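Local coordinates for protein Ifi204 (Mus musculus domesticus, PDB 5YZW) that probably senses foreign or misplaced DNA in innate immunity, binding the double helix through its HIN domains, at residues Q12-K17 against M92-T97; R60-I65 against V86-T91; K107-F112 against D142-M147. All blocks are in the same frame, centred on the assembly; numbering follows the deposited sequence.

Contact 1: residues Q12-K17 against M92-T97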
ATOM      1  N   GLN A  12      12.829  14.991   1.316  1.00 42.37           N
ATOM      2  CA  GLN A  12      13.242  14.635   2.669  1.00 46.48           C
ATOM      3  C   GLN A  12      12.014  14.217   3.451  1.00 47.15           C
ATOM      4  O   GLN A  12      11.109  15.029   3.655  1.00 48.27           O
ATOM      5  CB  GLN A  12      13.930  15.808   3.379  1.00 50.07           C
ATOM      6  CG  GLN A  12      15.422  15.869   3.207  1.00 63.62           C
ATOM      7  CD  GLN A  12      16.054  16.962   4.056  1.00 74.26           C
ATOM      8  OE1 GLN A  12      15.455  17.434   5.031  1.00 76.95           O
ATOM      9  NE2 GLN A  12      17.283  17.353   3.704  1.00 62.27           N
ATOM     10  N   VAL A  13      11.978  12.956   3.895  1.00 46.76           N
ATOM     11  CA  VAL A  13      10.767  12.400   4.494  1.00 44.65           C
ATOM     12  C   VAL A  13      11.085  11.594   5.746  1.00 48.16           C
ATOM     13  O   VAL A  13      12.197  11.096   5.940  1.00 49.37           O
ATOM     14  CB  VAL A  13       9.957  11.521   3.501  1.00 40.63           C
ATOM     15  CG1 VAL A  13       9.578  12.312   2.277  1.00 38.36           C
ATOM     16  CG2 VAL A  13      10.759  10.283   3.083  1.00 34.94           C
ATOM     17  N   MET A  14      10.068  11.452   6.588  1.00 44.61           N
ATOM     18  CA  MET A  14      10.088  10.472   7.658  1.00 45.96           C
ATOM     19  C   MET A  14       9.295   9.240   7.232  1.00 44.72           C
ATOM     20  O   MET A  14       8.183   9.360   6.718  1.00 43.85           O
ATOM     21  CB  MET A  14       9.504  11.036   8.950  1.00 51.19           C
ATOM     22  CG  MET A  14       9.795  10.110  10.124  1.00 62.93           C
ATOM     23  SD  MET A  14       9.069  10.600  11.686  1.00 72.14           S
ATOM     24  CE  MET A  14      10.363  11.660  12.360  1.00 71.05           C
ATOM     25  N   VAL A  15       9.885   8.065   7.434  1.00 45.36           N
ATOM     26  CA  VAL A  15       9.209   6.788   7.205  1.00 50.64           C
ATOM     27  C   VAL A  15       8.163   6.573   8.288  1.00 44.49           C
ATOM     28  O   VAL A  15       8.484   6.583   9.479  1.00 51.61           O
ATOM     29  CB  VAL A  15      10.225   5.639   7.197  1.00 44.37           C
ATOM     30  CG1 VAL A  15       9.515   4.308   6.939  1.00 46.68           C
ATOM     31  CG2 VAL A  15      11.320   5.908   6.166  1.00 42.99           C
ATOM     32  N   LEU A  16       6.909   6.357   7.880  1.00 43.39           N
ATOM     33  CA  LEU A  16       5.821   6.110   8.823  1.00 48.12           C
ATOM     34  C   LEU A  16       5.524   4.626   9.016  1.00 48.28           C
ATOM     35  O   LEU A  16       5.404   4.162  10.149  1.00 56.11           O
ATOM     36  CB  LEU A  16       4.553   6.834   8.362  1.00 49.99           C
ATOM     37  CG  LEU A  16       4.695   8.359   8.227  1.00 56.05           C
ATOM     38  CD1 LEU A  16       3.341   9.006   8.060  1.00 53.70           C
ATOM     39  CD2 LEU A  16       5.417   8.970   9.403  1.00 54.21           C
ATOM     40  N   LYS A  17       5.409   3.873   7.932  1.00 48.69           N
ATOM     41  CA  LYS A  17       5.019   2.468   7.974  1.00 46.00           C
ATOM     42  C   LYS A  17       5.576   1.782   6.736  1.00 50.58           C
ATOM     43  O   LYS A  17       5.780   2.417   5.695  1.00 46.36           O
ATOM     44  CB  LYS A  17       3.491   2.319   8.093  1.00 50.90           C
ATOM     45  CG  LYS A  17       2.676   2.319   6.792  1.00 74.18           C
ATOM     46  CD  LYS A  17       2.369   0.918   6.211  1.00 92.79           C
ATOM     47  CE  LYS A  17       1.895   1.018   4.750  1.00 87.17           C
ATOM     48  NZ  LYS A  17       1.537  -0.307   4.233  1.00 83.44           N
ATOM     49  N   MET A  92      12.901  16.641  12.471  1.00 85.28           N
ATOM     50  CA  MET A  92      11.685  16.592  11.687  1.00 78.22           C
ATOM     51  C   MET A  92      10.543  16.362  12.658  1.00 72.52           C
ATOM     52  O   MET A  92      10.667  15.568  13.596  1.00 75.75           O
ATOM     53  CB  MET A  92      11.732  15.485  10.630  1.00 76.26           C
ATOM     54  CG  MET A  92      10.690  15.641   9.539  1.00 72.25           C
ATOM     55  SD  MET A  92      11.192  14.919   7.959  1.00 67.59           S
ATOM     56  CE  MET A  92       9.968  15.675   6.911  1.00 61.57           C
ATOM     57  N   VAL A  93       9.448  17.079  12.457  1.00 68.95           N
ATOM     58  CA  VAL A  93       8.231  16.861  13.224  1.00 75.15           C
ATOM     59  C   VAL A  93       7.088  16.568  12.254  1.00 66.73           C
ATOM     60  O   VAL A  93       6.893  17.293  11.270  1.00 60.82           O
ATOM     61  CB  VAL A  93       7.910  18.065  14.123  1.00 84.61           C
ATOM     62  CG1 VAL A  93       7.987  19.366  13.320  1.00 87.95           C
ATOM     63  CG2 VAL A  93       6.542  17.883  14.777  1.00 87.39           C
ATOM     64  N   ILE A  94       6.352  15.496  12.521  1.00 66.95           N
ATOM     65  CA  ILE A  94       5.186  15.108  11.734  1.00 61.09           C
ATOM     66  C   ILE A  94       3.976  15.313  12.633  1.00 66.03           C
ATOM     67  O   ILE A  94       3.802  14.592  13.625  1.00 69.40           O
ATOM     68  CB  ILE A  94       5.293  13.657  11.246  1.00 63.15           C
ATOM     69  CG1 ILE A  94       6.693  13.390  10.679  1.00 62.15           C
ATOM     70  CG2 ILE A  94       4.207  13.327  10.216  1.00 63.46           C
ATOM     71  CD1 ILE A  94       6.955  14.068   9.346  1.00 60.95           C
ATOM     72  N   SER A  95       3.152  16.309  12.309  1.00 67.58           N
ATOM     73  CA  SER A  95       1.980  16.604  13.126  1.00 75.75           C
ATOM     74  C   SER A  95       1.123  15.356  13.299  1.00 76.71           C
ATOM     75  O   SER A  95       1.044  14.508  12.405  1.00 67.13           O
ATOM     76  CB  SER A  95       1.160  17.728  12.492  1.00 74.53           C
ATOM     77  OG  SER A  95       0.640  17.336  11.235  1.00 78.63           O
ATOM     78  N   ASN A  96       0.505  15.236  14.477  1.00 74.55           N
ATOM     79  CA  ASN A  96      -0.327  14.072  14.754  1.00 77.49           C
ATOM     80  C   ASN A  96      -1.501  13.994  13.786  1.00 74.18           C
ATOM     81  O   ASN A  96      -1.939  12.896  13.426  1.00 77.96           O
ATOM     82  CB  ASN A  96      -0.808  14.115  16.205  1.00 89.26           C
ATOM     83  CG  ASN A  96      -1.338  12.773  16.694  1.00108.02           C
ATOM     84  OD1 ASN A  96      -2.003  12.041  15.958  1.00115.22           O
ATOM     85  ND2 ASN A  96      -1.047  12.448  17.950  1.00112.34           N
ATOM     86  N   THR A  97      -2.007  15.145  13.335  1.00 72.74           N
ATOM     87  CA  THR A  97      -3.073  15.135  12.340  1.00 73.39           C
ATOM     88  C   THR A  97      -2.586  14.548  11.020  1.00 71.75           C
ATOM     89  O   THR A  97      -3.302  13.769  10.378  1.00 63.32           O
ATOM     90  CB  THR A  97      -3.610  16.548  12.130  1.00 70.46           C
ATOM     91  OG1 THR A  97      -2.525  17.415  11.785  1.00 88.53           O
ATOM     92  CG2 THR A  97      -4.249  17.059  13.403  1.00 70.86           C
TER
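Met14, on strand 11-25, meets Met92 and Ile94, which lie on the chain leading to helix 96-103. HIN domains are built from two OB folds in tandem, and here the start of the connection between them runs across a strand of the first one, on the face opposite to Val13. No hydrogen bond crosses between 12-17 and 92-97.

The contact is therefore carried by side-chain packing. Met14 has CG anti to its amide nitrogen (chi1 -168°) and runs out straight to the sulfur, where the chain bends and turns CE toward Met92 O. Ile94 lies across this extended part at a slant. Its CG1 rests 3.8 Å from Met14 SD, while its CD1 reaches back to 4.0 Å from Met14 CB, so the isoleucine touches the methionine at its root and at its sulfur. Ala38 of the neighbouring strand 30-38 adjoins Ile94, and Arg99 of the following helix touches Met14 and Leu16.

A second group of contacts sets a side chain against a backbone. Met92 stretches its chain toward the strand, bringing SD to 3.9 Å from Met14 N and alongside the carbonyl carbon of Val13. Ile62, on strand 62-71, borders the same methionine.

Polar bonds lie around the packing, on either segment. In the strand, backbone bonds pair Val13 with Ile63 and Met14 with Ala38, and a classic beta bulge sets Leu16 and Lys17 both opposite Thr36. In 92-97, Ser95 is the N-cap of helix 96-103, its OG accepting from Leu98 N, and Ile94 O accepts from Arg99 NE. At the far end of Met92, its methyl CE stands 3.5 Å from Gln12 O.

Contact 2: residues R60-I65 against V86-T91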
ATOM      1  N   ARG A  60      10.226   5.765  11.546  1.00 60.78           N
ATOM      2  CA  ARG A  60      10.819   6.908  12.249  1.00 62.99           C
ATOM      3  C   ARG A  60      12.189   7.306  11.697  1.00 60.80           C
ATOM      4  O   ARG A  60      12.711   8.339  12.094  1.00 63.54           O
ATOM      5  CB  ARG A  60      10.931   6.705  13.771  1.00 67.71           C
ATOM      6  CG  ARG A  60       9.627   6.230  14.398  1.00 81.02           C
ATOM      7  CD  ARG A  60       9.694   6.148  15.913  1.00 94.20           C
ATOM      8  NE  ARG A  60       9.467   7.436  16.575  1.00106.12           N
ATOM      9  CZ  ARG A  60       8.506   8.321  16.294  1.00108.84           C
ATOM     10  NH1 ARG A  60       7.588   8.099  15.360  1.00106.78           N
ATOM     11  NH2 ARG A  60       8.450   9.448  16.990  1.00110.56           N
ATOM     12  N   ASN A  61      12.778   6.532  10.787  1.00 56.30           N
ATOM     13  CA  ASN A  61      14.002   6.962  10.119  1.00 59.92           C
ATOM     14  C   ASN A  61      13.699   8.141   9.200  1.00 63.13           C
ATOM     15  O   ASN A  61      12.636   8.209   8.581  1.00 54.80           O
ATOM     16  CB  ASN A  61      14.594   5.799   9.318  1.00 50.80           C
ATOM     17  CG  ASN A  61      16.076   5.959   9.015  1.00 59.87           C
ATOM     18  OD1 ASN A  61      16.767   6.843   9.561  1.00 58.72           O
ATOM     19  ND2 ASN A  61      16.581   5.082   8.145  1.00 56.44           N
ATOM     20  N   ILE A  62      14.622   9.092   9.119  1.00 56.55           N
ATOM     21  CA  ILE A  62      14.475  10.224   8.211  1.00 51.25           C
ATOM     22  C   ILE A  62      15.438  10.013   7.050  1.00 47.78           C
ATOM     23  O   ILE A  62      16.597   9.634   7.257  1.00 50.55           O
ATOM     24  CB  ILE A  62      14.703  11.558   8.939  1.00 61.72           C
ATOM     25  CG1 ILE A  62      13.667  11.686  10.056  1.00 57.15           C
ATOM     26  CG2 ILE A  62      14.488  12.714   8.004  1.00 63.73           C
ATOM     27  CD1 ILE A  62      14.005  12.757  11.062  1.00 66.05           C
ATOM     28  N   ILE A  63      14.936  10.179   5.820  1.00 44.41           N
ATOM     29  CA  ILE A  63      15.656   9.750   4.622  1.00 41.54           C
ATOM     30  C   ILE A  63      15.450  10.785   3.522  1.00 45.26           C
ATOM     31  O   ILE A  63      14.542  11.618   3.583  1.00 44.10           O
ATOM     32  CB  ILE A  63      15.206   8.330   4.136  1.00 44.01           C
ATOM     33  CG1 ILE A  63      13.739   8.335   3.721  1.00 41.31           C
ATOM     34  CG2 ILE A  63      15.453   7.256   5.203  1.00 49.55           C
ATOM     35  CD1 ILE A  63      13.202   6.958   3.199  1.00 40.04           C
ATOM     36  N   ALA A  64      16.323  10.738   2.511  1.00 41.22           N
ATOM     37  CA  ALA A  64      16.268  11.657   1.373  1.00 37.33           C
ATOM     38  C   ALA A  64      16.108  10.815   0.113  1.00 47.67           C
ATOM     39  O   ALA A  64      16.907   9.906  -0.129  1.00 50.07           O
ATOM     40  CB  ALA A  64      17.537  12.545   1.314  1.00 41.97           C
ATOM     41  N   ILE A  65      15.062  11.079  -0.670  1.00 43.67           N
ATOM     42  CA  ILE A  65      14.740  10.255  -1.835  1.00 46.65           C
ATOM     43  C   ILE A  65      15.007  11.063  -3.103  1.00 44.81           C
ATOM     44  O   ILE A  65      14.415  12.130  -3.294  1.00 43.91           O
ATOM     45  CB  ILE A  65      13.280   9.768  -1.809  1.00 41.89           C
ATOM     46  CG1 ILE A  65      12.978   8.963  -0.535  1.00 40.27           C
ATOM     47  CG2 ILE A  65      12.996   8.928  -3.051  1.00 42.62           C
ATOM     48  CD1 ILE A  65      11.490   8.527  -0.421  1.00 44.71           C
ATOM     49  N   VAL A  86      21.716   9.773   6.456  1.00 67.73           N
ATOM     50  CA  VAL A  86      22.641  10.135   7.534  1.00 77.12           C
ATOM     51  C   VAL A  86      22.360  11.569   7.980  1.00 85.25           C
ATOM     52  O   VAL A  86      22.782  12.527   7.325  1.00 94.75           O
ATOM     53  CB  VAL A  86      24.101   9.941   7.125  1.00 69.77           C
ATOM     54  CG1 VAL A  86      25.036  10.357   8.282  1.00 73.26           C
ATOM     55  CG2 VAL A  86      24.343   8.490   6.735  1.00 65.33           C
ATOM     56  N   ASN A  87      21.663  11.707   9.118  1.00 73.96           N
ATOM     57  CA  ASN A  87      21.404  12.993   9.784  1.00 83.64           C
ATOM     58  C   ASN A  87      20.869  14.043   8.804  1.00 91.44           C
ATOM     59  O   ASN A  87      21.325  15.189   8.761  1.00 87.50           O
ATOM     60  CB  ASN A  87      22.667  13.502  10.504  1.00 73.32           C
ATOM     61  CG  ASN A  87      22.350  14.390  11.710  1.00 79.24           C
ATOM     62  OD1 ASN A  87      21.824  13.923  12.717  1.00 84.31           O
ATOM     63  ND2 ASN A  87      22.684  15.673  11.609  1.00 81.50           N
ATOM     64  N   VAL A  88      19.885  13.637   8.001  1.00 93.76           N
ATOM     65  CA  VAL A  88      19.345  14.535   6.983  1.00 90.57           C
ATOM     66  C   VAL A  88      18.560  15.673   7.633  1.00 89.04           C
ATOM     67  O   VAL A  88      18.735  16.846   7.286  1.00 92.47           O
ATOM     68  CB  VAL A  88      18.492  13.743   5.974  1.00 86.91           C
ATOM     69  CG1 VAL A  88      19.385  13.015   4.977  1.00 91.65           C
ATOM     70  CG2 VAL A  88      17.629  12.743   6.686  1.00 77.58           C
ATOM     71  N   ASN A  89      17.693  15.348   8.589  1.00 90.51           N
ATOM     72  CA  ASN A  89      16.962  16.366   9.337  1.00 87.19           C
ATOM     73  C   ASN A  89      16.527  15.809  10.688  1.00 88.83           C
ATOM     74  O   ASN A  89      15.327  15.617  10.919  1.00 85.25           O
ATOM     75  CB  ASN A  89      15.749  16.865   8.545  1.00 80.68           C
ATOM     76  CG  ASN A  89      15.326  18.270   8.946  1.00 82.86           C
ATOM     77  OD1 ASN A  89      16.122  19.039   9.495  1.00 96.69           O
ATOM     78  ND2 ASN A  89      14.066  18.611   8.682  1.00 72.73           N
ATOM     79  N   PRO A  90      17.471  15.575  11.622  1.00 91.55           N
ATOM     80  CA  PRO A  90      17.113  14.956  12.910  1.00 92.59           C
ATOM     81  C   PRO A  90      15.978  15.694  13.607  1.00 87.51           C
ATOM     82  O   PRO A  90      15.295  15.159  14.483  1.00 84.09           O
ATOM     83  CB  PRO A  90      18.416  15.044  13.713  1.00 96.80           C
ATOM     84  CG  PRO A  90      19.184  16.172  13.086  1.00 96.10           C
ATOM     85  CD  PRO A  90      18.846  16.108  11.622  1.00 92.83           C
ATOM     86  N   THR A  91      15.788  16.947  13.211  1.00 90.26           N
ATOM     87  CA  THR A  91      14.672  17.767  13.646  1.00 94.53           C
ATOM     88  C   THR A  91      13.635  17.737  12.531  1.00103.02           C
ATOM     89  O   THR A  91      13.521  18.650  11.714  1.00113.51           O
ATOM     90  CB  THR A  91      15.140  19.171  13.923  1.00 96.98           C
ATOM     91  OG1 THR A  91      16.112  19.095  14.969  1.00103.69           O
ATOM     92  CG2 THR A  91      13.979  20.026  14.388  1.00102.80           C
TER
HETATM   93  O   HOH W   1      18.788  10.686   8.817  1.00 52.28           O
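Val88 presses its CG2 methyl against Ile62, and this is the tight part of the contact. The methyl lies 3.4 Å from Ile62 CG2, closer than carbon atoms usually pack, and 3.3 Å from Ile62 O. With chi1 at -79°, Val88 carries CG2 between its own backbone nitrogen and carbonyl carbon, and from there the methyl faces the strand. The two side chains lie alongside each other, pointing opposite ways, and Ile62 CD1 ends 3.2 Å from Asn89 O, with Pro90 beyond.

Elsewhere the fit is looser. Val88 CG1 keeps 4.1 Å from Ala64 CB, and the CB bond of Pro90 points away from the strand, in an exposed part of the loop. A water bridges the backbones: it donates to Ile62 O at 2.9 Å and accepts from Val88 N over a longer 3.3 Å.

Ala64 still pairs with Ser84 of strand 83-84, so the water lies where the chain after that strand has parted from the sheet of the first OB fold. With no direct hydrogen bond between 60-65 and 86-91, the loop rests here on methyl contacts of Val88 with Ile62 and, more loosely, Ala64, and of Ile62 with Asn89, while one backbone carbonyl and one N-H, of Ile62 and Val88, are joined through a water.

Contact 3: residues K107-F112 against D142-M147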
ATOM      1  N   LYS A 107     -13.455   4.852   4.672  1.00 64.86           N
ATOM      2  CA  LYS A 107     -14.722   4.181   4.958  1.00 70.07           C
ATOM      3  C   LYS A 107     -15.326   3.631   3.668  1.00 62.01           C
ATOM      4  O   LYS A 107     -15.197   4.226   2.592  1.00 60.16           O
ATOM      5  CB  LYS A 107     -15.700   5.124   5.665  1.00 76.38           C
ATOM      6  CG  LYS A 107     -15.199   5.619   7.029  1.00 75.58           C
ATOM      7  CD  LYS A 107     -16.101   5.190   8.172  1.00 74.90           C
ATOM      8  CE  LYS A 107     -15.318   4.977   9.468  1.00 72.99           C
ATOM      9  NZ  LYS A 107     -16.208   4.804  10.654  1.00 82.96           N
ATOM     10  N   ILE A 108     -15.961   2.464   3.776  1.00 66.48           N
ATOM     11  CA  ILE A 108     -16.492   1.783   2.595  1.00 64.31           C
ATOM     12  C   ILE A 108     -17.434   2.694   1.819  1.00 63.00           C
ATOM     13  O   ILE A 108     -17.373   2.762   0.583  1.00 63.01           O
ATOM     14  CB  ILE A 108     -17.170   0.465   3.015  1.00 73.43           C
ATOM     15  CG1 ILE A 108     -16.110  -0.524   3.511  1.00 69.18           C
ATOM     16  CG2 ILE A 108     -18.018  -0.116   1.878  1.00 66.73           C
ATOM     17  CD1 ILE A 108     -16.549  -1.962   3.509  1.00 72.71           C
ATOM     18  N   SER A 109     -18.302   3.428   2.526  1.00 71.24           N
ATOM     19  CA  SER A 109     -19.219   4.340   1.848  1.00 72.58           C
ATOM     20  C   SER A 109     -18.457   5.378   1.046  1.00 69.10           C
ATOM     21  O   SER A 109     -18.895   5.783  -0.035  1.00 72.06           O
ATOM     22  CB  SER A 109     -20.142   5.029   2.856  1.00 75.65           C
ATOM     23  OG  SER A 109     -19.398   5.666   3.882  1.00 82.69           O
ATOM     24  N   TYR A 110     -17.304   5.817   1.559  1.00 64.12           N
ATOM     25  CA  TYR A 110     -16.505   6.799   0.837  1.00 60.71           C
ATOM     26  C   TYR A 110     -15.890   6.203  -0.421  1.00 66.40           C
ATOM     27  O   TYR A 110     -15.703   6.914  -1.416  1.00 64.12           O
ATOM     28  CB  TYR A 110     -15.409   7.359   1.746  1.00 63.46           C
ATOM     29  CG  TYR A 110     -14.477   8.313   1.055  1.00 65.64           C
ATOM     30  CD1 TYR A 110     -14.864   9.618   0.780  1.00 70.68           C
ATOM     31  CD2 TYR A 110     -13.214   7.914   0.669  1.00 63.92           C
ATOM     32  CE1 TYR A 110     -14.008  10.495   0.142  1.00 67.35           C
ATOM     33  CE2 TYR A 110     -12.354   8.783   0.029  1.00 59.77           C
ATOM     34  CZ  TYR A 110     -12.755  10.072  -0.231  1.00 68.11           C
ATOM     35  OH  TYR A 110     -11.891  10.943  -0.868  1.00 77.91           O
ATOM     36  N   LEU A 111     -15.568   4.906  -0.395  1.00 64.94           N
ATOM     37  CA  LEU A 111     -15.038   4.257  -1.588  1.00 56.26           C
ATOM     38  C   LEU A 111     -16.069   4.224  -2.707  1.00 54.42           C
ATOM     39  O   LEU A 111     -15.698   4.275  -3.886  1.00 56.85           O
ATOM     40  CB  LEU A 111     -14.581   2.844  -1.261  1.00 51.11           C
ATOM     41  CG  LEU A 111     -13.325   2.728  -0.412  1.00 53.68           C
ATOM     42  CD1 LEU A 111     -12.848   1.289  -0.409  1.00 58.24           C
ATOM     43  CD2 LEU A 111     -12.239   3.644  -0.956  1.00 51.18           C
ATOM     44  N   PHE A 112     -17.360   4.161  -2.362  1.00 63.80           N
ATOM     45  CA  PHE A 112     -18.396   4.125  -3.391  1.00 66.67           C
ATOM     46  C   PHE A 112     -18.418   5.406  -4.217  1.00 68.80           C
ATOM     47  O   PHE A 112     -18.851   5.387  -5.374  1.00 68.52           O
ATOM     48  CB  PHE A 112     -19.765   3.885  -2.754  1.00 61.33           C
ATOM     49  CG  PHE A 112     -19.899   2.551  -2.076  1.00 65.08           C
ATOM     50  CD1 PHE A 112     -19.064   1.499  -2.411  1.00 71.54           C
ATOM     51  CD2 PHE A 112     -20.872   2.344  -1.109  1.00 70.36           C
ATOM     52  CE1 PHE A 112     -19.190   0.265  -1.794  1.00 74.03           C
ATOM     53  CE2 PHE A 112     -21.005   1.106  -0.488  1.00 74.63           C
ATOM     54  CZ  PHE A 112     -20.164   0.069  -0.831  1.00 75.25           C
ATOM     55  N   ASP A 142     -17.798  -2.364   7.224  1.00 89.90           N
ATOM     56  CA  ASP A 142     -17.605  -1.461   8.350  1.00 88.78           C
ATOM     57  C   ASP A 142     -18.967  -0.869   8.713  1.00100.64           C
ATOM     58  O   ASP A 142     -20.012  -1.335   8.243  1.00105.52           O
ATOM     59  CB  ASP A 142     -16.535  -0.399   8.025  1.00 84.25           C
ATOM     60  CG  ASP A 142     -16.898   0.485   6.830  1.00 82.03           C
ATOM     61  OD1 ASP A 142     -18.087   0.558   6.455  1.00 82.20           O
ATOM     62  OD2 ASP A 142     -15.975   1.098   6.238  1.00 72.75           O
ATOM     63  N   ASP A 143     -18.957   0.166   9.552  1.00106.44           N
ATOM     64  CA  ASP A 143     -20.173   0.843   9.991  1.00113.73           C
ATOM     65  C   ASP A 143     -20.774   1.743   8.911  1.00108.00           C
ATOM     66  O   ASP A 143     -21.615   2.593   9.230  1.00106.19           O
ATOM     67  CB  ASP A 143     -19.888   1.659  11.253  1.00117.16           C
ATOM     68  CG  ASP A 143     -18.667   2.553  11.104  1.00117.03           C
ATOM     69  OD1 ASP A 143     -17.770   2.208  10.305  1.00113.70           O
ATOM     70  OD2 ASP A 143     -18.598   3.599  11.788  1.00117.66           O
ATOM     71  N   THR A 144     -20.352   1.583   7.649  1.00 95.90           N
ATOM     72  CA  THR A 144     -20.901   2.352   6.538  1.00 90.56           C
ATOM     73  C   THR A 144     -21.336   1.510   5.344  1.00 92.51           C
ATOM     74  O   THR A 144     -22.101   2.019   4.516  1.00 97.57           O
ATOM     75  CB  THR A 144     -19.889   3.402   6.045  1.00 83.18           C
ATOM     76  OG1 THR A 144     -18.643   2.768   5.720  1.00 71.31           O
ATOM     77  CG2 THR A 144     -19.656   4.472   7.097  1.00 82.85           C
ATOM     78  N   GLY A 145     -20.889   0.263   5.219  1.00 93.01           N
ATOM     79  CA  GLY A 145     -21.280  -0.547   4.083  1.00 94.22           C
ATOM     80  C   GLY A 145     -20.499  -1.846   4.028  1.00 83.74           C
ATOM     81  O   GLY A 145     -19.776  -2.200   4.963  1.00 75.86           O
ATOM     82  N   LYS A 146     -20.663  -2.548   2.904  1.00 74.87           N
ATOM     83  CA  LYS A 146     -20.073  -3.864   2.690  1.00 77.25           C
ATOM     84  C   LYS A 146     -19.608  -3.968   1.245  1.00 75.70           C
ATOM     85  O   LYS A 146     -20.194  -3.349   0.352  1.00 74.51           O
ATOM     86  CB  LYS A 146     -21.081  -5.001   2.992  1.00 86.22           C
ATOM     87  CG  LYS A 146     -21.549  -5.083   4.442  1.00 96.36           C
ATOM     88  CD  LYS A 146     -23.048  -4.766   4.565  1.00109.55           C
ATOM     89  CE  LYS A 146     -23.464  -4.585   6.015  1.00108.66           C
ATOM     90  NZ  LYS A 146     -24.919  -4.827   6.224  1.00127.04           N
ATOM     91  N   MET A 147     -18.551  -4.748   1.018  1.00 69.78           N
ATOM     92  CA  MET A 147     -18.064  -5.009  -0.333  1.00 67.25           C
ATOM     93  C   MET A 147     -17.255  -6.301  -0.322  1.00 68.30           C
ATOM     94  O   MET A 147     -17.062  -6.934   0.721  1.00 71.29           O
ATOM     95  CB  MET A 147     -17.245  -3.827  -0.878  1.00 65.99           C
ATOM     96  CG  MET A 147     -16.170  -3.301   0.068  1.00 68.77           C
ATOM     97  SD  MET A 147     -15.208  -1.857  -0.522  1.00 64.12           S
ATOM     98  CE  MET A 147     -15.344  -1.999  -2.293  1.00 54.14           C
TER
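Asp142 OD2 accepts the backbone N-H of Ile108 at 2.8 Å, a nearly straight bond (168°) made with the syn lone pair of the carboxylate. The donor belongs to the first turn of helix 108-112, right after the N-cap residue Lys107, so the carboxylate faces a helix N terminus, which would be expected to favour its negative charge. With chi1 at 61°, Asp142 holds CG between its backbone nitrogen and carbonyl carbon, and OD1 serves its own turn: Thr144 N donates to it at 2.8 Å from 42° out of the carboxylate plane, and Gly145 N adds a weak bond.

Thr144 makes the second polar link to the helix, its OG1 accepting from Ser109 N at 3.3 Å. Beside it, Ser109 OG lies against Thr144 CB. Toward the solvent, Lys107 bends its chain past Thr144 CG2 and forms a salt bridge with Asp143, NZ standing 2.9 Å from OD2 and almost as near OD1, although each bond taken singly is weak. With an alanine at Asp142, Ile108 N and Thr144 N would probably both lose their acceptor, leaving the turn less firmly fixed to the helix.

Inward the contact becomes apolar. Ile108 passes alongside Asp142, then reaches Met147 with CD1 at 3.7 Å from CG, while the Leu111 side chain crosses Met147 at about a right angle, CD1 near SD. Phe112 turns one ring face to Ile108 O and its edge to Lys146 O, 3.6 Å from CZ. Trp180 of strand 180-183 touches Met147 and meets the Phe112 ring.

The bond from Thr144 N to Asp142 OD1 makes an Asx turn at the bend between strands 135-142 and 145-151; this hairpin of the second OB fold thus docks on the start of the short helix that precedes the fold's first strand.

How the contacts relate
From the N terminus, after the short strand 6-7, strand 11-25 provides the first partner, and contact 1 closes a long loop when the chain returns to it at 92-97. Contact 2 is nested inside that loop, joining 60-65 to 86-91; the two touch through the neighbouring strands 11-25 and 62-71, where Val13 and Val15 pair with Ile63 and Arg60. Together they lay the end of the first OB fold and the start of the connection onto one sheet. Helix 96-103 then leads on to helix 108-112, where contact 3 opens in series. It closes a shorter loop when 142-147, a hairpin of the second OB fold, returns to that helix, about 28 Å from contact 1 between centres.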